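PDB 4CHH: protein interacting with Hsp90 1 from Saccharomyces cerevisiae, which takes part in pre-rRNA processing, is required for the NOP58-snoRNA interaction, and belongs to the R2TP complex (N-terminal domain of the protein here). Local coordinates for residues 37-42 and 60-65; 70-75 and 88-93; 80-85 and 129-134; 94-99 and 111-116. One frame throughout, in Å; residues are numbered along the deposited sequence.

Contact 1. Residues 37-42 and 60-65; sequences DFVIKT and FINVCH
Phe38 and Val63 are a hydrogen-bonded pair of two antiparallel strands, tied by their backbones and packed ring against methyls. Two reciprocal pairs of hydrogen bonds hold the strands: Phe38 N to Val63 O (3.1 Å) with Val63 N to Phe38 O, and Ile40 N to Ile61 O with Ile61 N to Ile40 O (2.8 Å). A classic beta bulge sets Asp37 and Phe38 together opposite Val63; Val63 O takes a weak bond from Asp37 N, and a water that accepts from Asp37 N (2.9 Å) also lies within hydrogen-bonding distance of Val63 O.

Among apolar contacts, Val63 CB sits 3.9 Å from the Phe38 ring centroid, over one face. With chi1 at 70°, Phe38 CG lies between its backbone N and carbonyl carbon, which brings the ring alongside Val63. Val63 CG2 also meets Ile40 CD1 at 3.5 Å. A serine in place of Phe38 would probably leave the Val63 methyls without their cover and Arg132 without its cation-pi partner. On the side of the sheet that carries Val39 and Phe60, Val39 CG1 meets the edge of the Phe60 ring at CD2 (3.8 Å), with the Lys41 chain alongside.

Helix 129-147 covers the Ile40, Ile61 and Val63 side, helix 119-127 touches Asp37 and Phe38, and strand 109-118 pairs with 58-66.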
loop_
_atom_site.group_PDB
_atom_site.type_symbol
_atom_site.label_atom_id
_atom_site.label_comp_id
_atom_site.label_asym_id
_atom_site.label_seq_id
_atom_site.Cartn_x
_atom_site.Cartn_y
_atom_site.Cartn_z
ATOM N N ASP A 37 -6.842 -1.725 -7.652
ATOM C CA ASP A 37 -7.442 -0.402 -7.656
ATOM C C ASP A 37 -6.563 0.513 -8.502
ATOM O O ASP A 37 -6.886 0.755 -9.681
ATOM C CB ASP A 37 -7.657 0.114 -6.208
ATOM C CG ASP A 37 -8.348 1.468 -6.063
ATOM O OD1 ASP A 37 -8.708 2.081 -7.106
ATOM O OD2 ASP A 37 -8.492 1.934 -4.920
ATOM N N PHE A 38 -5.437 0.987 -7.945
ATOM C CA PHE A 38 -4.537 1.853 -8.725
ATOM C C PHE A 38 -3.061 1.587 -8.358
ATOM O O PHE A 38 -2.784 0.772 -7.487
ATOM C CB PHE A 38 -4.939 3.348 -8.590
ATOM C CG PHE A 38 -4.685 3.946 -7.225
ATOM C CD1 PHE A 38 -5.627 3.820 -6.206
ATOM C CD2 PHE A 38 -3.525 4.679 -6.973
ATOM C CE1 PHE A 38 -5.406 4.400 -4.956
ATOM C CE2 PHE A 38 -3.310 5.264 -5.726
ATOM C CZ PHE A 38 -4.247 5.107 -4.721
ATOM N N VAL A 39 -2.127 2.214 -9.085
ATOM C CA VAL A 39 -0.667 2.021 -8.958
ATOM C C VAL A 39 0.060 3.309 -8.617
ATOM O O VAL A 39 -0.237 4.373 -9.174
ATOM C CB VAL A 39 -0.071 1.447 -10.296
ATOM C CG1 VAL A 39 1.451 1.276 -10.229
ATOM C CG2 VAL A 39 -0.707 0.120 -10.664
ATOM N N ILE A 40 1.079 3.181 -7.765
ATOM C CA ILE A 40 2.016 4.264 -7.445
ATOM C C ILE A 40 3.331 3.844 -8.065
ATOM O O ILE A 40 3.818 2.753 -7.777
ATOM C CB ILE A 40 2.174 4.575 -5.923
ATOM C CG1 ILE A 40 0.824 4.705 -5.170
ATOM C CG2 ILE A 40 3.098 5.775 -5.686
ATOM C CD1 ILE A 40 0.941 4.440 -3.615
ATOM N N LYS A 41 3.909 4.687 -8.904
ATOM C CA LYS A 41 5.218 4.412 -9.482
ATOM C C LYS A 41 6.213 5.327 -8.799
ATOM O O LYS A 41 5.936 6.503 -8.617
ATOM C CB LYS A 41 5.195 4.625 -11.003
ATOM C CG LYS A 41 6.486 4.297 -11.712
ATOM C CD LYS A 41 6.299 4.494 -13.202
ATOM C CE LYS A 41 7.541 4.999 -13.873
ATOM N NZ LYS A 41 7.279 5.363 -15.292
ATOM N N THR A 42 7.334 4.782 -8.353
ATOM C CA THR A 42 8.354 5.583 -7.698
ATOM C C THR A 42 9.709 4.998 -8.068
ATOM O O THR A 42 9.819 4.223 -9.027
ATOM C CB THR A 42 8.076 5.745 -6.148
ATOM O OG1 THR A 42 9.110 6.514 -5.541
ATOM C CG2 THR A 42 7.963 4.447 -5.429
ATOM N N PHE A 60 7.040 -0.079 -8.052
ATOM C CA PHE A 60 5.597 -0.024 -8.240
ATOM C C PHE A 60 4.892 -0.498 -7.004
ATOM O O PHE A 60 5.245 -1.532 -6.431
ATOM C CB PHE A 60 5.131 -0.852 -9.432
ATOM C CG PHE A 60 5.646 -0.364 -10.757
ATOM C CD1 PHE A 60 6.870 -0.805 -11.250
ATOM C CD2 PHE A 60 4.888 0.499 -11.540
ATOM C CE1 PHE A 60 7.350 -0.355 -12.484
ATOM C CE2 PHE A 60 5.362 0.932 -12.792
ATOM C CZ PHE A 60 6.592 0.504 -13.245
ATOM N N ILE A 61 3.886 0.246 -6.599
ATOM C CA ILE A 61 3.073 -0.145 -5.457
ATOM C C ILE A 61 1.644 -0.330 -5.939
ATOM O O ILE A 61 1.051 0.611 -6.459
ATOM C CB ILE A 61 3.146 0.874 -4.284
ATOM C CG1 ILE A 61 4.569 1.016 -3.731
ATOM C CG2 ILE A 61 2.108 0.506 -3.206
ATOM C CD1 ILE A 61 4.837 2.279 -2.773
ATOM N N ASN A 62 1.102 -1.538 -5.767
ATOM C CA ASN A 62 -0.279 -1.829 -6.097
ATOM C C ASN A 62 -1.189 -1.469 -4.912
ATOM O O ASN A 62 -1.217 -2.201 -3.939
ATOM C CB ASN A 62 -0.438 -3.320 -6.488
ATOM C CG ASN A 62 0.199 -3.641 -7.834
ATOM O OD1 ASN A 62 0.053 -2.904 -8.797
ATOM N ND2 ASN A 62 0.986 -4.696 -7.916
ATOM N N VAL A 63 -1.929 -0.342 -5.005
ATOM C CA VAL A 63 -2.905 0.048 -3.976
ATOM C C VAL A 63 -4.162 -0.736 -4.298
ATOM O O VAL A 63 -4.704 -0.640 -5.392
ATOM C CB VAL A 63 -3.176 1.564 -3.864
ATOM C CG1 VAL A 63 -4.024 1.869 -2.629
ATOM C CG2 VAL A 63 -1.873 2.352 -3.848
ATOM N N CYS A 64 -4.543 -1.591 -3.396
ATOM C CA CYS A 64 -5.617 -2.521 -3.632
ATOM C C CYS A 64 -6.474 -2.627 -2.387
ATOM O O CYS A 64 -6.147 -2.003 -1.380
ATOM C CB CYS A 64 -5.028 -3.869 -4.048
ATOM S SG CYS A 64 -3.750 -4.500 -2.925
ATOM N N HIS A 65 -7.589 -3.350 -2.457
ATOM C CA HIS A 65 -8.468 -3.383 -1.290
ATOM C C HIS A 65 -9.174 -4.722 -1.077
ATOM O O HIS A 65 -9.177 -5.594 -1.941
ATOM C CB HIS A 65 -9.514 -2.241 -1.358
ATOM C CG HIS A 65 -10.436 -2.325 -2.526
ATOM N ND1 HIS A 65 -11.661 -2.966 -2.432
ATOM C CD2 HIS A 65 -10.276 -1.868 -3.789
ATOM C CE1 HIS A 65 -12.204 -2.884 -3.636
ATOM N NE2 HIS A 65 -11.413 -2.229 -4.486
HETATM O O HOH W 1 -3.959 -2.251 -7.448
#

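Contact 2. Residues 70-75 and 88-93; sequences PKPEVD and NEWEIP
Pro72 sets CB and CG over one face of the Trp90 indole, with CG 4.0 Å from the centroid of the six-membered ring, a CH-pi contact displaced toward the rim. The same Pro72 CG lies 3.3 Å from Glu91 O. At the indole edge, Trp90 NE1 donates to Val74 O at 2.9 Å; the N-H points almost straight at the oxygen (168°), which lies in the ring plane, although the donor is tilted from the carbonyl plane of Val74. Trp90 CG is anti to its own N (chi1 -165°), swinging the indole to where proline covers a face and a carbonyl takes its N-H, two restraints on its rotation.

Farther along, Pro93 CD packs on Pro72 CD at 3.8 Å, and a water donates to both Pro70 O and Pro93 O, bridging the backbones. Trp90 also rests on Ile85 of helix 78-86 and on Leu131. A CH-pi contact and an indole N-H to carbonyl bond thus join the two irregular segments that flank helix 78-86, closing the loop that carries this helix in the PIH1 N-terminal domain.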
loop_
_atom_site.group_PDB
_atom_site.type_symbol
_atom_site.label_atom_id
_atom_site.label_comp_id
_atom_site.label_asym_id
_atom_site.label_seq_id
_atom_site.Cartn_x
_atom_site.Cartn_y
_atom_site.Cartn_z
ATOM N N PRO A 70 -8.859 -4.357 8.343
ATOM C CA PRO A 70 -9.485 -3.443 9.307
ATOM C C PRO A 70 -9.658 -2.029 8.744
ATOM O O PRO A 70 -8.972 -1.607 7.796
ATOM C CB PRO A 70 -8.497 -3.422 10.476
ATOM C CG PRO A 70 -7.754 -4.712 10.364
ATOM C CD PRO A 70 -7.619 -4.945 8.885
ATOM N N LYS A 71 -10.614 -1.309 9.308
ATOM C CA LYS A 71 -10.873 0.055 8.880
ATOM C C LYS A 71 -10.946 0.970 10.129
ATOM O O LYS A 71 -11.136 0.452 11.241
ATOM C CB LYS A 71 -12.137 0.132 8.004
ATOM C CG LYS A 71 -13.450 -0.194 8.692
ATOM C CD LYS A 71 -14.660 0.052 7.780
ATOM C CE LYS A 71 -15.061 1.513 7.675
ATOM N NZ LYS A 71 -16.476 1.667 7.220
ATOM N N PRO A 72 -10.681 2.299 10.010
ATOM C CA PRO A 72 -10.793 3.171 11.202
ATOM C C PRO A 72 -12.178 3.066 11.851
ATOM O O PRO A 72 -13.191 2.895 11.155
ATOM C CB PRO A 72 -10.588 4.582 10.607
ATOM C CG PRO A 72 -9.811 4.348 9.362
ATOM C CD PRO A 72 -10.415 3.100 8.804
ATOM N N GLU A 73 -12.226 3.221 13.166
ATOM C CA GLU A 73 -13.473 3.226 13.936
ATOM C C GLU A 73 -14.243 4.528 13.677
ATOM O O GLU A 73 -15.471 4.509 13.620
ATOM C CB GLU A 73 -13.192 3.034 15.428
ATOM C CG GLU A 73 -12.900 1.584 15.782
ATOM C CD GLU A 73 -12.655 1.296 17.253
ATOM O OE1 GLU A 73 -11.819 1.990 17.879
ATOM O OE2 GLU A 73 -13.313 0.372 17.785
ATOM N N VAL A 74 -13.507 5.640 13.461
ATOM C CA VAL A 74 -14.070 6.951 13.137
ATOM C C VAL A 74 -14.274 7.029 11.610
ATOM O O VAL A 74 -13.302 6.936 10.851
ATOM C CB VAL A 74 -13.195 8.132 13.660
ATOM C CG1 VAL A 74 -13.760 9.469 13.199
ATOM C CG2 VAL A 74 -13.066 8.101 15.187
ATOM N N ASP A 75 -15.536 7.221 11.185
ATOM C CA ASP A 75 -15.960 7.368 9.789
ATOM C C ASP A 75 -15.292 8.594 9.155
ATOM O O ASP A 75 -15.076 9.583 9.853
ATOM C CB ASP A 75 -17.504 7.498 9.722
ATOM C CG ASP A 75 -18.092 7.378 8.323
ATOM O OD1 ASP A 75 -17.519 6.616 7.493
ATOM O OD2 ASP A 75 -19.120 8.041 8.053
ATOM N N ASN A 88 -1.927 11.911 15.124
ATOM C CA ASN A 88 -1.544 10.487 15.043
ATOM C C ASN A 88 -2.578 9.594 15.724
ATOM O O ASN A 88 -2.229 8.549 16.292
ATOM C CB ASN A 88 -0.152 10.236 15.652
ATOM C CG ASN A 88 0.962 10.865 14.883
ATOM O OD1 ASN A 88 1.032 10.783 13.658
ATOM N ND2 ASN A 88 1.869 11.490 15.593
ATOM N N GLU A 89 -3.853 10.001 15.641
ATOM C CA GLU A 89 -4.954 9.270 16.259
ATOM C C GLU A 89 -5.860 8.616 15.219
ATOM O O GLU A 89 -6.802 7.907 15.584
ATOM C CB GLU A 89 -5.753 10.220 17.170
ATOM C CG GLU A 89 -5.100 10.370 18.531
ATOM C CD GLU A 89 -5.781 11.361 19.454
ATOM O OE1 GLU A 89 -6.973 11.159 19.785
ATOM O OE2 GLU A 89 -5.107 12.329 19.875
ATOM N N TRP A 90 -5.551 8.797 13.917
ATOM C CA TRP A 90 -6.355 8.188 12.872
ATOM C C TRP A 90 -5.467 7.814 11.694
ATOM O O TRP A 90 -4.627 8.604 11.273
ATOM C CB TRP A 90 -7.447 9.177 12.424
ATOM C CG TRP A 90 -8.570 8.616 11.606
ATOM C CD1 TRP A 90 -9.835 8.350 12.050
ATOM C CD2 TRP A 90 -8.606 8.453 10.169
ATOM N NE1 TRP A 90 -10.625 7.936 11.004
ATOM C CE2 TRP A 90 -9.898 7.995 9.835
ATOM C CE3 TRP A 90 -7.654 8.609 9.137
ATOM C CZ2 TRP A 90 -10.293 7.766 8.505
ATOM C CZ3 TRP A 90 -8.031 8.350 7.828
ATOM C CH2 TRP A 90 -9.338 7.937 7.519
ATOM N N GLU A 91 -5.725 6.640 11.113
ATOM C CA GLU A 91 -4.994 6.157 9.942
ATOM C C GLU A 91 -5.808 5.147 9.198
ATOM O O GLU A 91 -6.588 4.426 9.802
ATOM C CB GLU A 91 -3.664 5.513 10.394
ATOM C CG GLU A 91 -2.631 5.405 9.285
ATOM C CD GLU A 91 -1.175 5.412 9.708
ATOM O OE1 GLU A 91 -0.796 6.265 10.541
ATOM O OE2 GLU A 91 -0.395 4.620 9.134
ATOM N N ILE A 92 -5.609 5.052 7.891
ATOM C CA ILE A 92 -6.220 3.985 7.107
ATOM C C ILE A 92 -5.309 2.746 7.323
ATOM O O ILE A 92 -4.146 2.810 6.920
ATOM C CB ILE A 92 -6.383 4.355 5.600
ATOM C CG1 ILE A 92 -7.470 5.423 5.384
ATOM C CG2 ILE A 92 -6.645 3.094 4.746
ATOM C CD1 ILE A 92 -7.673 5.906 3.909
ATOM N N PRO A 93 -5.756 1.640 7.969
ATOM C CA PRO A 93 -4.860 0.464 8.102
ATOM C C PRO A 93 -4.419 -0.087 6.724
ATOM O O PRO A 93 -5.208 -0.115 5.773
ATOM C CB PRO A 93 -5.722 -0.553 8.866
ATOM C CG PRO A 93 -6.761 0.314 9.613
ATOM C CD PRO A 93 -7.076 1.379 8.588
HETATM O O HOH W 2 -7.950 0.084 5.705
#

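Contact 3. Residues 80-85 and 129-134; sequences IVFPLI and IQLREI
This is a small apolar helix-helix contact at the surface of the PIH1 N-terminal domain, where helix 78-86 lies beside the start of helix 129-147. The two segments run in nearly the same direction, 26° apart, but their axes stay 11.9 Å from each other, so long side chains must span the distance and no backbone meets backbone.

Phe82 does most of the reaching. Its CG is anti to the carbonyl carbon (chi1 -69°), which carries the ring across to the first turn of the other helix. There Phe82 CZ touches Gln130 CB at 3.7 Å, and the edge of the ring comes up to Leu131 N, whose N-H is already bonded to Asp128 OD1. Only the aliphatic root of Gln130 is used: its chain bends at chi2 and takes the amide away from the ring, the two planes standing 77° apart.

One turn on, Ile85 and Ile134 meet end to end through their CD1 atoms, 4.2 Å apart, while Leu131 CD1 lies equally far from Ile85 CD1. Leu131 also touches Trp124 and Ile125 of helix 119-127. The two layers of the contact join at Ile134, whose CD1 also approaches Phe82 CE1 at 3.7 Å.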
loop_
_atom_site.group_PDB
_atom_site.type_symbol
_atom_site.label_atom_id
_atom_site.label_comp_id
_atom_site.label_asym_id
_atom_site.label_seq_id
_atom_site.Cartn_x
_atom_site.Cartn_y
_atom_site.Cartn_z
ATOM N N ILE A 80 -13.304 16.340 10.948
ATOM C CA ILE A 80 -13.022 15.523 12.135
ATOM C C ILE A 80 -11.666 14.838 11.992
ATOM O O ILE A 80 -10.864 14.827 12.918
ATOM C CB ILE A 80 -14.130 14.431 12.313
ATOM C CG1 ILE A 80 -15.568 15.026 12.462
ATOM C CG2 ILE A 80 -13.781 13.454 13.455
ATOM C CD1 ILE A 80 -15.848 15.851 13.741
ATOM N N VAL A 81 -11.443 14.223 10.815
ATOM C CA VAL A 81 -10.333 13.323 10.577
ATOM C C VAL A 81 -8.982 13.995 10.333
ATOM O O VAL A 81 -7.995 13.493 10.884
ATOM C CB VAL A 81 -10.691 12.315 9.453
ATOM C CG1 VAL A 81 -9.454 11.620 8.891
ATOM C CG2 VAL A 81 -11.721 11.304 9.957
ATOM N N PHE A 82 -8.900 15.074 9.535
ATOM C CA PHE A 82 -7.576 15.676 9.276
ATOM C C PHE A 82 -6.891 16.134 10.590
ATOM O O PHE A 82 -5.716 15.815 10.774
ATOM C CB PHE A 82 -7.630 16.782 8.211
ATOM C CG PHE A 82 -7.917 16.200 6.836
ATOM C CD1 PHE A 82 -7.176 15.125 6.346
ATOM C CD2 PHE A 82 -8.910 16.737 6.025
ATOM C CE1 PHE A 82 -7.434 14.589 5.070
ATOM C CE2 PHE A 82 -9.164 16.203 4.746
ATOM C CZ PHE A 82 -8.418 15.136 4.278
ATOM N N PRO A 83 -7.600 16.749 11.565
ATOM C CA PRO A 83 -6.953 17.047 12.849
ATOM C C PRO A 83 -6.488 15.770 13.574
ATOM O O PRO A 83 -5.406 15.775 14.139
ATOM C CB PRO A 83 -8.066 17.766 13.623
ATOM C CG PRO A 83 -8.875 18.435 12.542
ATOM C CD PRO A 83 -8.970 17.300 11.547
ATOM N N LEU A 84 -7.264 14.666 13.500
ATOM C CA LEU A 84 -6.884 13.372 14.114
ATOM C C LEU A 84 -5.641 12.774 13.458
ATOM O O LEU A 84 -4.823 12.166 14.147
ATOM C CB LEU A 84 -8.027 12.350 14.053
ATOM C CG LEU A 84 -9.235 12.602 14.932
ATOM C CD1 LEU A 84 -10.313 11.582 14.629
ATOM C CD2 LEU A 84 -8.855 12.586 16.443
ATOM N N ILE A 85 -5.486 12.982 12.131
ATOM C CA ILE A 85 -4.301 12.508 11.406
ATOM C C ILE A 85 -3.069 13.253 11.929
ATOM O O ILE A 85 -2.075 12.608 12.244
ATOM C CB ILE A 85 -4.474 12.647 9.878
ATOM C CG1 ILE A 85 -5.521 11.622 9.368
ATOM C CG2 ILE A 85 -3.072 12.529 9.136
ATOM C CD1 ILE A 85 -5.884 11.766 7.820
ATOM N N ILE A 129 -9.345 14.151 -2.440
ATOM C CA ILE A 129 -7.997 14.141 -3.015
ATOM C C ILE A 129 -6.943 14.376 -1.924
ATOM O O ILE A 129 -5.838 13.862 -2.048
ATOM C CB ILE A 129 -7.850 15.140 -4.224
ATOM C CG1 ILE A 129 -6.463 15.050 -4.897
ATOM C CG2 ILE A 129 -8.139 16.584 -3.822
ATOM C CD1 ILE A 129 -6.310 13.920 -6.021
ATOM N N GLN A 130 -7.265 15.152 -0.873
ATOM C CA GLN A 130 -6.316 15.368 0.218
ATOM C C GLN A 130 -6.077 14.051 0.958
ATOM O O GLN A 130 -4.935 13.743 1.272
ATOM C CB GLN A 130 -6.808 16.464 1.195
ATOM C CG GLN A 130 -6.619 17.891 0.639
ATOM C CD GLN A 130 -7.461 18.218 -0.589
ATOM O OE1 GLN A 130 -8.660 17.896 -0.678
ATOM N NE2 GLN A 130 -6.839 18.857 -1.570
ATOM N N LEU A 131 -7.145 13.281 1.224
ATOM C CA LEU A 131 -7.034 11.962 1.874
ATOM C C LEU A 131 -6.246 10.989 0.956
ATOM O O LEU A 131 -5.360 10.277 1.421
ATOM C CB LEU A 131 -8.422 11.389 2.225
ATOM C CG LEU A 131 -8.425 10.047 3.039
ATOM C CD1 LEU A 131 -7.819 10.207 4.415
ATOM C CD2 LEU A 131 -9.817 9.466 3.157
ATOM N N ARG A 132 -6.518 11.013 -0.354
ATOM C CA ARG A 132 -5.791 10.165 -1.315
ATOM C C ARG A 132 -4.252 10.437 -1.244
ATOM O O ARG A 132 -3.457 9.494 -1.211
ATOM C CB ARG A 132 -6.315 10.436 -2.742
ATOM C CG ARG A 132 -5.843 9.407 -3.774
ATOM C CD ARG A 132 -6.592 9.614 -5.080
ATOM N NE ARG A 132 -6.228 8.644 -6.117
ATOM C CZ ARG A 132 -6.934 7.557 -6.436
ATOM N NH1 ARG A 132 -8.025 7.235 -5.749
ATOM N NH2 ARG A 132 -6.539 6.772 -7.428
ATOM N N GLU A 133 -3.844 11.727 -1.225
ATOM C CA GLU A 133 -2.419 12.077 -1.125
ATOM C C GLU A 133 -1.780 11.513 0.145
ATOM O O GLU A 133 -0.656 11.033 0.100
ATOM C CB GLU A 133 -2.237 13.609 -1.098
ATOM C CG GLU A 133 -2.277 14.264 -2.466
ATOM C CD GLU A 133 -2.757 15.708 -2.448
ATOM O OE1 GLU A 133 -2.700 16.351 -1.372
ATOM O OE2 GLU A 133 -3.201 16.192 -3.516
ATOM N N ILE A 134 -2.469 11.660 1.289
ATOM C CA ILE A 134 -1.988 11.137 2.575
ATOM C C ILE A 134 -1.927 9.584 2.507
ATOM O O ILE A 134 -0.968 8.981 3.008
ATOM C CB ILE A 134 -2.926 11.656 3.689
ATOM C CG1 ILE A 134 -2.705 13.180 3.939
ATOM C CG2 ILE A 134 -2.792 10.865 4.978
ATOM C CD1 ILE A 134 -3.812 13.849 4.830
#

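Contact 4. Residues 94-99 and 111-116; sequences IITSCY and YVWDCC
Residues 94-99 run antiparallel to 111-116 as part of a beta hairpin, with Ile95 and Cys116 a hydrogen-bonded pair: Ile95 N to Cys116 O and Cys116 N to Ile95 O (2.8 Å), both nearly straight. Thr96 and Cys115 form the next, non-hydrogen-bonded pair, and Ser97 N continues the pattern by donating to Asp114 O.

The return bond then changes character. Ser97 OG, at chi1 72° between its backbone N and carbonyl carbon, accepts from Asp114 N at 2.9 Å and itself donates to Cys98 O, so one hydroxyl links the two segments where strand 95-103 loses its regular form. The carboxylate of Asp114 is engaged elsewhere, with Arg100 and Asn62.

The Trp113 indole packs against residues 96-99, with Tyr99 over one face and Ser97 O at the edge, near the ring plane at CD1. Thr96 CG2 meets the same Trp113 CD1 at 3.8 Å. The two aromatic rings make an offset edge-to-face pair, the edge of the Tyr99 ring toward the face of Trp113, planes at 62°. Trp113 NE1 bonds to Asp147 beyond the segments. A leucine at Trp113 would probably leave Asp147 without this donor and open a gap beside Tyr99. Tyr99 CB lies over the face of the five-membered ring, 3.4 Å from Trp113 CE2.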
loop_
_atom_site.group_PDB
_atom_site.type_symbol
_atom_site.label_atom_id
_atom_site.label_comp_id
_atom_site.label_asym_id
_atom_site.label_seq_id
_atom_site.Cartn_x
_atom_site.Cartn_y
_atom_site.Cartn_z
ATOM N N ILE A 94 -3.137 -0.458 6.612
ATOM C CA ILE A 94 -2.564 -1.023 5.386
ATOM C C ILE A 94 -1.913 -2.371 5.704
ATOM O O ILE A 94 -1.118 -2.452 6.631
ATOM C CB ILE A 94 -1.535 -0.061 4.693
ATOM C CG1 ILE A 94 -2.140 1.359 4.468
ATOM C CG2 ILE A 94 -1.023 -0.673 3.349
ATOM C CD1 ILE A 94 -1.183 2.430 4.279
ATOM N N ILE A 95 -2.208 -3.391 4.895
ATOM C CA ILE A 95 -1.536 -4.670 4.943
ATOM C C ILE A 95 -0.682 -4.728 3.660
ATOM O O ILE A 95 -1.206 -4.655 2.546
ATOM C CB ILE A 95 -2.496 -5.879 5.139
ATOM C CG1 ILE A 95 -3.240 -5.763 6.512
ATOM C CG2 ILE A 95 -1.666 -7.200 5.097
ATOM C CD1 ILE A 95 -4.461 -6.630 6.676
ATOM N N THR A 96 0.640 -4.806 3.835
ATOM C CA THR A 96 1.613 -4.761 2.739
ATOM C C THR A 96 2.225 -6.117 2.529
ATOM O O THR A 96 2.629 -6.783 3.485
ATOM C CB THR A 96 2.697 -3.701 3.036
ATOM O OG1 THR A 96 2.041 -2.480 3.351
ATOM C CG2 THR A 96 3.642 -3.474 1.872
ATOM N N SER A 97 2.334 -6.506 1.269
ATOM C CA SER A 97 2.930 -7.779 0.903
ATOM C C SER A 97 4.446 -7.713 0.982
ATOM O O SER A 97 5.027 -6.630 1.044
ATOM C CB SER A 97 2.500 -8.137 -0.518
ATOM O OG SER A 97 3.140 -7.310 -1.479
ATOM N N CYS A 98 5.103 -8.872 0.862
ATOM C CA CYS A 98 6.541 -8.891 0.672
ATOM C C CYS A 98 6.761 -8.360 -0.776
ATOM O O CYS A 98 5.822 -8.420 -1.582
ATOM C CB CYS A 98 7.089 -10.304 0.866
ATOM S SG CYS A 98 6.730 -11.420 -0.514
ATOM N N TYR A 99 7.927 -7.778 -1.082
ATOM C CA TYR A 99 8.133 -7.270 -2.431
ATOM C C TYR A 99 8.332 -8.434 -3.390
ATOM O O TYR A 99 8.701 -9.540 -2.987
ATOM C CB TYR A 99 9.303 -6.250 -2.533
ATOM C CG TYR A 99 10.670 -6.827 -2.233
ATOM C CD1 TYR A 99 11.389 -7.518 -3.209
ATOM C CD2 TYR A 99 11.248 -6.684 -0.974
ATOM C CE1 TYR A 99 12.614 -8.110 -2.919
ATOM C CE2 TYR A 99 12.487 -7.251 -0.679
ATOM C CZ TYR A 99 13.176 -7.944 -1.662
ATOM O OH TYR A 99 14.405 -8.490 -1.387
ATOM N N TYR A 111 10.853 -3.338 -8.618
ATOM C CA TYR A 111 10.311 -3.935 -7.397
ATOM C C TYR A 111 8.884 -3.556 -7.186
ATOM O O TYR A 111 8.487 -2.423 -7.428
ATOM C CB TYR A 111 11.183 -3.590 -6.185
ATOM C CG TYR A 111 12.642 -3.832 -6.491
ATOM C CD1 TYR A 111 13.104 -5.104 -6.836
ATOM C CD2 TYR A 111 13.547 -2.780 -6.521
ATOM C CE1 TYR A 111 14.429 -5.314 -7.201
ATOM C CE2 TYR A 111 14.889 -2.992 -6.822
ATOM C CZ TYR A 111 15.322 -4.255 -7.179
ATOM O OH TYR A 111 16.640 -4.436 -7.486
ATOM N N VAL A 112 8.091 -4.552 -6.830
ATOM C CA VAL A 112 6.645 -4.425 -6.707
ATOM C C VAL A 112 6.173 -4.843 -5.309
ATOM O O VAL A 112 6.526 -5.914 -4.828
ATOM C CB VAL A 112 5.933 -5.257 -7.823
ATOM C CG1 VAL A 112 4.415 -5.135 -7.747
ATOM C CG2 VAL A 112 6.432 -4.876 -9.220
ATOM N N TRP A 113 5.347 -3.995 -4.685
ATOM C CA TRP A 113 4.680 -4.263 -3.409
ATOM C C TRP A 113 3.198 -4.100 -3.580
ATOM O O TRP A 113 2.763 -3.249 -4.363
ATOM C CB TRP A 113 5.120 -3.263 -2.315
ATOM C CG TRP A 113 6.437 -3.491 -1.661
ATOM C CD1 TRP A 113 6.645 -4.092 -0.455
ATOM C CD2 TRP A 113 7.703 -2.910 -2.045
ATOM N NE1 TRP A 113 7.968 -3.969 -0.087
ATOM C CE2 TRP A 113 8.640 -3.243 -1.035
ATOM C CE3 TRP A 113 8.139 -2.152 -3.149
ATOM C CZ2 TRP A 113 9.990 -2.866 -1.103
ATOM C CZ3 TRP A 113 9.477 -1.762 -3.212
ATOM C CH2 TRP A 113 10.385 -2.105 -2.194
ATOM N N ASP A 114 2.411 -4.840 -2.805
ATOM C CA ASP A 114 0.957 -4.626 -2.797
ATOM C C ASP A 114 0.622 -3.987 -1.457
ATOM O O ASP A 114 1.143 -4.435 -0.439
ATOM C CB ASP A 114 0.140 -5.919 -3.002
ATOM C CG ASP A 114 0.503 -6.733 -4.236
ATOM O OD1 ASP A 114 0.773 -6.128 -5.293
ATOM O OD2 ASP A 114 0.532 -7.979 -4.137
ATOM N N CYS A 115 -0.193 -2.945 -1.456
ATOM C CA CYS A 115 -0.640 -2.260 -0.225
ATOM C C CYS A 115 -2.159 -2.337 -0.208
ATOM O O CYS A 115 -2.808 -1.624 -0.970
ATOM C CB CYS A 115 -0.147 -0.806 -0.194
ATOM S SG CYS A 115 1.602 -0.622 0.218
ATOM N N CYS A 116 -2.718 -3.219 0.635
ATOM C CA CYS A 116 -4.138 -3.507 0.701
ATOM C C CYS A 116 -4.816 -2.775 1.844
ATOM O O CYS A 116 -4.404 -2.870 2.998
ATOM C CB CYS A 116 -4.355 -5.020 0.804
ATOM S SG CYS A 116 -6.031 -5.559 0.411
#

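Overall arrangement
Contacts 1 and 4 lie in two beta hairpins of one mixed sheet, their centres 9 Å apart; strands 58-66 and 109-118 join them in parallel, with Asn62 N to Trp113 O and Asn62 O to Cys115 N each 2.8 Å and probably hydrogen-bonded. Contacts 2 and 3, centres 11 Å apart, share the region around helix 78-86: the loop closed by contact 2 holds that helix, and Trp90 packs on Val81 with Trp90 CE3 to Val81 CG1 at 3.5 Å. The two regions meet where Phe38 of contact 1 touches Arg132 of contact 3, and more loosely between Pro70 and Ile95. Contacts 3 and 4 lie farthest apart, about 22 Å between centres.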